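Local coordinates for protein acyl-coenzyme A oxidase 1 (Yarrowia lipolytica, PDB 5Y9D) that oxidises saturated acyl-CoA thioesters to trans-2-enoyl-CoAs with the help of FAD, reducing oxygen to hydrogen peroxide in peroxisomal fatty acid beta-oxidation, at residues T48-G53 against S575-R580; A114-M119 against S319-K324; M315-F320 against M373-A378. All coordinates share one frame; numbering follows the deposited sequence.

Interaction 1. Residues T48-G53 against S575-R580; sequences TNFLNG and SSFYAR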
loop_
_atom_site.group_PDB
_atom_site.type_symbol
_atom_site.label_atom_id
_atom_site.label_comp_id
_atom_site.label_asym_id
_atom_site.label_seq_id
_atom_site.Cartn_x
_atom_site.Cartn_y
_atom_site.Cartn_z
ATOM N N THR A 48 3.899 -15.131 -25.195
ATOM C CA THR A 48 2.707 -14.274 -25.264
ATOM C C THR A 48 1.468 -15.124 -25.629
ATOM O O THR A 48 0.427 -15.005 -25.008
ATOM C CB THR A 48 2.918 -13.091 -26.261
ATOM O OG1 THR A 48 4.110 -12.359 -25.915
ATOM C CG2 THR A 48 1.767 -12.126 -26.206
ATOM N N ASN A 49 1.632 -16.023 -26.591
ATOM C CA ASN A 49 0.593 -16.982 -27.008
ATOM C C ASN A 49 0.237 -17.980 -25.925
ATOM O O ASN A 49 -0.920 -18.302 -25.725
ATOM C CB ASN A 49 1.041 -17.704 -28.276
ATOM C CG ASN A 49 1.029 -16.784 -29.476
ATOM O OD1 ASN A 49 0.400 -15.703 -29.452
ATOM N ND2 ASN A 49 1.712 -17.190 -30.542
ATOM N N PHE A 50 1.232 -18.429 -25.191
ATOM C CA PHE A 50 0.975 -19.261 -24.046
ATOM C C PHE A 50 0.140 -18.539 -22.990
ATOM O O PHE A 50 -0.747 -19.130 -22.393
ATOM C CB PHE A 50 2.295 -19.685 -23.439
ATOM C CG PHE A 50 2.164 -20.301 -22.106
ATOM C CD1 PHE A 50 1.927 -21.650 -21.988
ATOM C CD2 PHE A 50 2.283 -19.529 -20.965
ATOM C CE1 PHE A 50 1.815 -22.235 -20.738
ATOM C CE2 PHE A 50 2.145 -20.100 -19.712
ATOM C CZ PHE A 50 1.920 -21.459 -19.600
ATOM N N LEU A 51 0.443 -17.266 -22.737
ATOM C CA LEU A 51 -0.322 -16.486 -21.769
ATOM C C LEU A 51 -1.731 -16.175 -22.232
ATOM O O LEU A 51 -2.627 -16.117 -21.421
ATOM C CB LEU A 51 0.385 -15.187 -21.430
ATOM C CG LEU A 51 1.612 -15.316 -20.553
ATOM C CD1 LEU A 51 2.345 -13.993 -20.529
ATOM C CD2 LEU A 51 1.204 -15.738 -19.146
ATOM N N ASN A 52 -1.950 -16.008 -23.520
ATOM C CA ASN A 52 -3.289 -15.659 -23.997
ATOM C C ASN A 52 -4.165 -16.836 -24.399
ATOM O O ASN A 52 -5.333 -16.636 -24.705
ATOM C CB ASN A 52 -3.182 -14.706 -25.189
ATOM C CG ASN A 52 -2.641 -13.367 -24.796
ATOM O OD1 ASN A 52 -2.904 -12.914 -23.700
ATOM N ND2 ASN A 52 -1.863 -12.727 -25.681
ATOM N N GLY A 53 -3.616 -18.052 -24.418
ATOM C CA GLY A 53 -4.371 -19.232 -24.859
ATOM C C GLY A 53 -4.436 -19.377 -26.370
ATOM O O GLY A 53 -5.471 -19.729 -26.893
ATOM N N SER A 575 -1.019 -25.279 -8.780
ATOM C CA SER A 575 -1.488 -26.419 -9.586
ATOM C C SER A 575 -1.933 -26.016 -10.965
ATOM O O SER A 575 -1.667 -26.744 -11.914
ATOM C CB SER A 575 -2.646 -27.155 -8.919
ATOM O OG SER A 575 -2.166 -28.105 -8.013
ATOM N N SER A 576 -2.639 -24.891 -11.079
ATOM C CA SER A 576 -3.116 -24.449 -12.383
ATOM C C SER A 576 -1.978 -24.040 -13.314
ATOM O O SER A 576 -2.060 -24.250 -14.512
ATOM C CB SER A 576 -4.113 -23.302 -12.246
ATOM O OG SER A 576 -5.164 -23.666 -11.371
ATOM N N PHE A 577 -0.922 -23.466 -12.762
ATOM C CA PHE A 577 0.237 -23.076 -13.552
ATOM C C PHE A 577 0.910 -24.295 -14.143
ATOM O O PHE A 577 1.210 -24.313 -15.334
ATOM C CB PHE A 577 1.240 -22.305 -12.692
ATOM C CG PHE A 577 2.202 -21.449 -13.468
ATOM C CD1 PHE A 577 2.239 -21.445 -14.868
ATOM C CD2 PHE A 577 3.111 -20.667 -12.789
ATOM C CE1 PHE A 577 3.136 -20.657 -15.548
ATOM C CE2 PHE A 577 4.019 -19.885 -13.472
ATOM C CZ PHE A 577 4.022 -19.870 -14.854
ATOM N N TYR A 578 1.125 -25.326 -13.329
ATOM C CA TYR A 578 1.725 -26.589 -13.842
ATOM C C TYR A 578 0.865 -27.294 -14.888
ATOM O O TYR A 578 1.379 -27.873 -15.821
ATOM C CB TYR A 578 1.979 -27.562 -12.691
ATOM C CG TYR A 578 3.193 -27.218 -11.895
ATOM C CD1 TYR A 578 4.419 -27.101 -12.508
ATOM C CD2 TYR A 578 3.126 -27.025 -10.521
ATOM C CE1 TYR A 578 5.544 -26.784 -11.784
ATOM C CE2 TYR A 578 4.262 -26.727 -9.792
ATOM C CZ TYR A 578 5.470 -26.616 -10.439
ATOM O OH TYR A 578 6.608 -26.306 -9.751
ATOM N N ALA A 579 -0.444 -27.257 -14.699
ATOM C CA ALA A 579 -1.363 -27.887 -15.623
ATOM C C ALA A 579 -1.272 -27.240 -17.001
ATOM O O ALA A 579 -1.453 -27.925 -18.001
ATOM C CB ALA A 579 -2.790 -27.800 -15.092
ATOM N N ARG A 580 -1.009 -25.929 -17.052
ATOM C CA ARG A 580 -0.809 -25.230 -18.339
ATOM C C ARG A 580 0.609 -25.427 -18.938
ATOM O O ARG A 580 0.771 -25.455 -20.151
ATOM C CB ARG A 580 -1.083 -23.714 -18.204
ATOM C CG ARG A 580 -2.527 -23.312 -17.977
ATOM C CD ARG A 580 -3.324 -23.122 -19.244
ATOM N NE ARG A 580 -3.013 -21.868 -19.955
ATOM C CZ ARG A 580 -3.491 -20.654 -19.663
ATOM N NH1 ARG A 580 -4.295 -20.470 -18.624
ATOM N NH2 ARG A 580 -3.170 -19.611 -20.426
#
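Phe50 and Arg580 reach for one another between two helix ends, an example of an arginine gripping a backbone carbonyl near the C-terminal end of another helix. Helix 44-52 of the N-terminal region closes at Gly53, whose positive phi breaks the helical path, while Arg580 lies near the end of helix 558-581 in the C-terminal helical part of the oxidase. The short helical axes stay 12.4 Å apart and are strongly inclined to one another, so long side chains have to bridge the gap.

Arg580 does so by bending rather than stretching: its chain is bent at both chi2 and chi3, which carries the guanidinium alongside the end of helix 44-52. There Arg580 NH2 donates to Phe50 O at 3.2 Å, with an N-H...O angle of 150°. The donor lies in the carbonyl plane, whereas the oxygen sits slightly out of the guanidinium plane. Leu51 O lies at the edge of the same group, but its hydrogen bond comes from Lys372. The other terminal nitrogen, NH1, forms a salt bridge with Asp376, which probably fixes the rotation of the guanidinium.

Phe50 answers in the reverse direction. With CG anti to the backbone N (chi1 168°), its ring reaches across to helix 558-581, its plane 40° from that of the guanidinium. Arg580 CZ lies 5.7 Å from the centroid of the Phe50 ring, long for a cation-pi contact and at most weakly attractive. Closer are the aliphatic root, Arg580 CB at 4.0 Å from Phe50 CZ, and the backbone. Met373 of helix 355-391 touches both side chains.

Phe577 CE1 lies 4.3 Å from Phe50 CZ, each at the edge of the other's ring. Beside that meeting point, at the edge of the Phe50 ring, CE1 lies 3.4 Å from Arg580 O.

Interaction 2. Residues A114-M119 against S319-K324; sequences AQLHGM and SFHVSK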
loop_
_atom_site.group_PDB
_atom_site.type_symbol
_atom_site.label_atom_id
_atom_site.label_comp_id
_atom_site.label_asym_id
_atom_site.label_seq_id
_atom_site.Cartn_x
_atom_site.Cartn_y
_atom_site.Cartn_z
ATOM N N ALA A 114 -12.409 -4.171 -21.305
ATOM C CA ALA A 114 -12.412 -3.554 -19.973
ATOM C C ALA A 114 -11.113 -3.859 -19.172
ATOM O O ALA A 114 -10.467 -2.954 -18.642
ATOM C CB ALA A 114 -13.668 -3.983 -19.209
ATOM N N GLN A 115 -10.700 -5.112 -19.141
ATOM C CA GLN A 115 -9.465 -5.496 -18.454
ATOM C C GLN A 115 -8.228 -4.790 -19.008
ATOM O O GLN A 115 -7.459 -4.190 -18.252
ATOM C CB GLN A 115 -9.282 -7.017 -18.506
ATOM C CG GLN A 115 -10.296 -7.758 -17.669
ATOM C CD GLN A 115 -10.476 -9.216 -18.048
ATOM O OE1 GLN A 115 -9.694 -9.812 -18.818
ATOM N NE2 GLN A 115 -11.498 -9.816 -17.470
ATOM N N LEU A 116 -8.063 -4.822 -20.329
ATOM C CA LEU A 116 -6.900 -4.205 -20.968
ATOM C C LEU A 116 -6.845 -2.686 -20.765
ATOM O O LEU A 116 -5.772 -2.102 -20.549
ATOM C CB LEU A 116 -6.880 -4.517 -22.446
ATOM C CG LEU A 116 -6.839 -6.000 -22.805
ATOM C CD1 LEU A 116 -7.352 -6.221 -24.225
ATOM C CD2 LEU A 116 -5.438 -6.552 -22.656
ATOM N N HIS A 117 -8.000 -2.035 -20.827
ATOM C CA HIS A 117 -8.054 -0.587 -20.653
ATOM C C HIS A 117 -7.824 -0.185 -19.199
ATOM O O HIS A 117 -7.288 0.889 -18.927
ATOM C CB HIS A 117 -9.385 -0.088 -21.164
ATOM C CG HIS A 117 -9.527 1.391 -21.136
ATOM N ND1 HIS A 117 -8.461 2.246 -21.301
ATOM C CD2 HIS A 117 -10.611 2.171 -20.961
ATOM C CE1 HIS A 117 -8.882 3.494 -21.231
ATOM N NE2 HIS A 117 -10.183 3.474 -21.017
ATOM N N GLY A 118 -8.195 -1.068 -18.273
ATOM C CA GLY A 118 -8.027 -0.829 -16.833
ATOM C C GLY A 118 -6.588 -0.881 -16.384
ATOM O O GLY A 118 -6.252 -0.397 -15.300
ATOM N N MET A 119 -5.718 -1.473 -17.199
ATOM C CA MET A 119 -4.286 -1.383 -16.930
ATOM C C MET A 119 -3.783 0.017 -16.685
ATOM O O MET A 119 -2.860 0.167 -15.937
ATOM C CB MET A 119 -3.460 -1.885 -18.103
ATOM C CG MET A 119 -3.647 -3.344 -18.396
ATOM S SD MET A 119 -2.498 -3.753 -19.688
ATOM C CE MET A 119 -1.061 -3.940 -18.654
ATOM N N SER A 319 -5.965 -8.308 -11.756
ATOM C CA SER A 319 -4.798 -8.560 -10.950
ATOM C C SER A 319 -3.607 -8.992 -11.807
ATOM O O SER A 319 -2.508 -8.491 -11.626
ATOM C CB SER A 319 -5.086 -9.615 -9.875
ATOM O OG SER A 319 -6.060 -9.174 -8.952
ATOM N N PHE A 320 -3.818 -9.916 -12.734
ATOM C CA PHE A 320 -2.771 -10.238 -13.712
ATOM C C PHE A 320 -2.367 -9.022 -14.538
ATOM O O PHE A 320 -1.191 -8.666 -14.605
ATOM C CB PHE A 320 -3.211 -11.345 -14.653
ATOM C CG PHE A 320 -2.326 -11.505 -15.882
ATOM C CD1 PHE A 320 -1.067 -12.064 -15.784
ATOM C CD2 PHE A 320 -2.778 -11.127 -17.137
ATOM C CE1 PHE A 320 -0.268 -12.241 -16.918
ATOM C CE2 PHE A 320 -1.992 -11.307 -18.274
ATOM C CZ PHE A 320 -0.727 -11.859 -18.168
ATOM N N HIS A 321 -3.337 -8.368 -15.159
ATOM C CA HIS A 321 -2.993 -7.295 -16.097
ATOM C C HIS A 321 -2.274 -6.086 -15.477
ATOM O O HIS A 321 -1.276 -5.602 -16.011
ATOM C CB HIS A 321 -4.222 -6.871 -16.852
ATOM C CG HIS A 321 -4.626 -7.857 -17.887
ATOM N ND1 HIS A 321 -5.758 -8.626 -17.780
ATOM C CD2 HIS A 321 -4.027 -8.230 -19.035
ATOM C CE1 HIS A 321 -5.867 -9.402 -18.838
ATOM N NE2 HIS A 321 -4.841 -9.160 -19.626
ATOM N N VAL A 322 -2.735 -5.622 -14.332
ATOM C CA VAL A 322 -2.055 -4.523 -13.676
ATOM C C VAL A 322 -0.696 -4.950 -13.061
ATOM O O VAL A 322 0.245 -4.183 -13.030
ATOM C CB VAL A 322 -2.988 -3.918 -12.614
ATOM C CG1 VAL A 322 -2.236 -2.949 -11.683
ATOM C CG2 VAL A 322 -4.172 -3.251 -13.312
ATOM N N SER A 323 -0.606 -6.173 -12.563
ATOM C CA SER A 323 0.659 -6.699 -12.050
ATOM C C SER A 323 1.676 -6.758 -13.133
ATOM O O SER A 323 2.807 -6.388 -12.935
ATOM C CB SER A 323 0.483 -8.089 -11.463
ATOM O OG SER A 323 -0.100 -7.959 -10.179
ATOM N N LYS A 324 1.258 -7.183 -14.311
ATOM C CA LYS A 324 2.218 -7.376 -15.348
ATOM C C LYS A 324 2.719 -6.030 -15.840
ATOM O O LYS A 324 3.817 -5.959 -16.384
ATOM C CB LYS A 324 1.667 -8.218 -16.474
ATOM C CG LYS A 324 0.975 -7.442 -17.576
ATOM C CD LYS A 324 0.136 -8.399 -18.424
ATOM C CE LYS A 324 -0.598 -7.626 -19.478
ATOM N NZ LYS A 324 -1.228 -8.549 -20.420
#
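Within the buried helical core of this acyl-CoA oxidase, the C-terminal end of helix 107-118 runs beside the long helix 306-334, with His321 set against Gln115, Leu116 and Met119. The axes point nearly the same way, 28° apart at 9.1 Å, and no hydrogen bond crosses between them: the pairing rests on packing.

His321 carries most of the contact. With CG anti to its carbonyl carbon (chi1 -74°), the imidazole meets Gln115 and Leu116, both obliquely. Gln115 places CB 3.9 Å from His321 ND1, and its amide plane is turned 32° from the ring; the amide NE2 is occupied elsewhere, bonded to Ser314. Leu116 adds CD2, 4.0 Å from His321 NE2. One face of the imidazole is covered by Phe320, whose CD2 stands 3.6 Å above the ring of His321.

Met119 works further along, near the base of the histidine. Its CG touches His321 CB at 3.9 Å, and the bend at chi3 carries the methyl over to Lys324, CE to CE 3.8 Å, where the two chains cross at about a right angle. Replacing Met119 by an alanine would probably open a gap between His321 CB and Lys324, leaving the lysine's aliphatic chain without this neighbour. Val322 adds CG2, 4.1 Å from Met119 CA.

Interaction 3. Residues M315-F320 against M373-A378; sequences MIADSF and MGADEA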
loop_
_atom_site.group_PDB
_atom_site.type_symbol
_atom_site.label_atom_id
_atom_site.label_comp_id
_atom_site.label_asym_id
_atom_site.label_seq_id
_atom_site.Cartn_x
_atom_site.Cartn_y
_atom_site.Cartn_z
ATOM N N MET A 315 -12.050 -9.508 -11.847
ATOM C CA MET A 315 -10.949 -9.037 -10.968
ATOM C C MET A 315 -9.712 -9.948 -10.832
ATOM O O MET A 315 -8.640 -9.478 -10.411
ATOM C CB MET A 315 -11.481 -8.693 -9.592
ATOM C CG MET A 315 -12.173 -7.352 -9.594
ATOM S SD MET A 315 -13.077 -7.058 -8.077
ATOM C CE MET A 315 -14.494 -6.198 -8.725
ATOM N N ILE A 316 -9.843 -11.227 -11.177
ATOM C CA ILE A 316 -8.702 -12.094 -11.139
ATOM C C ILE A 316 -7.791 -11.678 -12.310
ATOM O O ILE A 316 -6.581 -11.618 -12.171
ATOM C CB ILE A 316 -9.086 -13.578 -11.180
ATOM C CG1 ILE A 316 -10.018 -13.943 -10.024
ATOM C CG2 ILE A 316 -7.867 -14.464 -11.021
ATOM C CD1 ILE A 316 -10.933 -15.107 -10.355
ATOM N N ALA A 317 -8.382 -11.332 -13.434
ATOM C CA ALA A 317 -7.629 -10.909 -14.609
ATOM C C ALA A 317 -7.010 -9.543 -14.404
ATOM O O ALA A 317 -5.849 -9.348 -14.741
ATOM C CB ALA A 317 -8.528 -10.905 -15.841
ATOM N N ASP A 318 -7.769 -8.589 -13.861
ATOM C CA ASP A 318 -7.186 -7.286 -13.579
ATOM C C ASP A 318 -5.921 -7.487 -12.795
ATOM O O ASP A 318 -4.908 -6.923 -13.141
ATOM C CB ASP A 318 -8.095 -6.356 -12.775
ATOM C CG ASP A 318 -9.440 -6.136 -13.408
ATOM O OD1 ASP A 318 -9.544 -6.223 -14.653
ATOM O OD2 ASP A 318 -10.396 -5.882 -12.634
ATOM N N SER A 319 -5.965 -8.308 -11.756
ATOM C CA SER A 319 -4.798 -8.560 -10.950
ATOM C C SER A 319 -3.607 -8.992 -11.807
ATOM O O SER A 319 -2.508 -8.491 -11.626
ATOM C CB SER A 319 -5.086 -9.615 -9.875
ATOM O OG SER A 319 -6.060 -9.174 -8.952
ATOM N N PHE A 320 -3.818 -9.916 -12.734
ATOM C CA PHE A 320 -2.771 -10.238 -13.712
ATOM C C PHE A 320 -2.367 -9.022 -14.538
ATOM O O PHE A 320 -1.191 -8.666 -14.605
ATOM C CB PHE A 320 -3.211 -11.345 -14.653
ATOM C CG PHE A 320 -2.326 -11.505 -15.882
ATOM C CD1 PHE A 320 -1.067 -12.064 -15.784
ATOM C CD2 PHE A 320 -2.778 -11.127 -17.137
ATOM C CE1 PHE A 320 -0.268 -12.241 -16.918
ATOM C CE2 PHE A 320 -1.992 -11.307 -18.274
ATOM C CZ PHE A 320 -0.727 -11.859 -18.168
ATOM N N MET A 373 -3.173 -17.979 -15.248
ATOM C CA MET A 373 -3.718 -19.346 -15.175
ATOM C C MET A 373 -5.047 -19.360 -14.361
ATOM O O MET A 373 -6.085 -19.821 -14.854
ATOM C CB MET A 373 -2.700 -20.328 -14.572
ATOM C CG MET A 373 -1.247 -20.137 -15.044
ATOM S SD MET A 373 -1.079 -20.233 -16.835
ATOM C CE MET A 373 -0.051 -18.807 -17.145
ATOM N N GLY A 374 -5.032 -18.808 -13.161
ATOM C CA GLY A 374 -6.253 -18.582 -12.388
ATOM C C GLY A 374 -7.347 -17.816 -13.124
ATOM O O GLY A 374 -8.467 -18.312 -13.308
ATOM N N ALA A 375 -7.047 -16.597 -13.550
ATOM C CA ALA A 375 -8.013 -15.794 -14.318
ATOM C C ALA A 375 -8.700 -16.586 -15.454
ATOM O O ALA A 375 -9.907 -16.519 -15.611
ATOM C CB ALA A 375 -7.320 -14.562 -14.872
ATOM N N ASP A 376 -7.949 -17.369 -16.224
ATOM C CA ASP A 376 -8.551 -18.128 -17.337
ATOM C C ASP A 376 -9.504 -19.237 -16.899
ATOM O O ASP A 376 -10.581 -19.334 -17.445
ATOM C CB ASP A 376 -7.476 -18.705 -18.280
ATOM C CG ASP A 376 -6.691 -17.616 -19.014
ATOM O OD1 ASP A 376 -7.255 -16.523 -19.232
ATOM O OD2 ASP A 376 -5.513 -17.850 -19.364
ATOM N N GLU A 377 -9.138 -20.061 -15.919
ATOM C CA GLU A 377 -10.069 -21.081 -15.435
ATOM C C GLU A 377 -11.388 -20.427 -15.047
ATOM O O GLU A 377 -12.445 -20.737 -15.584
ATOM C CB GLU A 377 -9.516 -21.813 -14.220
ATOM C CG GLU A 377 -8.307 -22.680 -14.514
ATOM C CD GLU A 377 -7.742 -23.340 -13.265
ATOM O OE1 GLU A 377 -7.588 -22.636 -12.227
ATOM O OE2 GLU A 377 -7.436 -24.556 -13.335
ATOM N N ALA A 378 -11.293 -19.481 -14.130
ATOM C CA ALA A 378 -12.444 -18.820 -13.593
ATOM C C ALA A 378 -13.300 -18.277 -14.734
ATOM O O ALA A 378 -14.499 -18.498 -14.738
ATOM C CB ALA A 378 -12.005 -17.715 -12.629
#
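Ala317 and Ala375 mark the close approach of two antiparallel helices, 306-334 and 355-391, in the helical bundle of the C-alpha1 region. Their short axes pass 8.2 Å apart at 157°, a spacing that small residues make possible.

Apolar contacts do all the work across the interface. Ile316 divides its branches between two turns of the opposing helix. Ile316 CG2, anti to the backbone N, presses toward the Gly374-Ala375 peptide, 3.4 Å from Ala375 N and 3.9 Å from Ala375 CB; CD1, on the other branch, continues to Ala378 CB at 3.6 Å. Gly374 adds no side chain, although one would face Ile316 CG2. Alongside, Ala375 CB lies 3.7 Å from Ala317 CA, against the backbone of the facing helix, and 4.0 Å from Ala317 CB. Met420 of helix 400-437 also touches Ile316, so this residue lies where three helices converge.

Polar interactions keep to the flanks. Asp318, pointing away from the seam, forms a salt bridge with Arg125 and accepts a hydrogen bond from Gln460. Met315 touches Glu464, probably the catalytic proton acceptor, so this helix also borders the catalytic region. The backbone oxygen of Met315 is gripped twice, by Ser319 N and by Ser319 OG, the latter 3.0 Å from Met315 O.

How the interactions relate
The three contacts show how chain segments remote in sequence converge on one helical core. In order along the chain come 48-53, 114-119, 315-320 overlapping 319-324, 373-378, and finally 575-580, so interaction 1 joins the outermost segments and spans the other two. Interactions 2 and 3 have centres about 10 Å apart and share Ser319 and Phe320 on helix 306-334, which thus packs against both N-terminal and C-alpha1 helices. Interaction 3 lies about 11 Å from interaction 1, centre to centre, and touches it through helix 355-391; interactions 1 and 2 have centres about 17 Å apart and do not touch. Helices 306-334 and 355-391 thereby link the N-terminal and C-terminal helical regions.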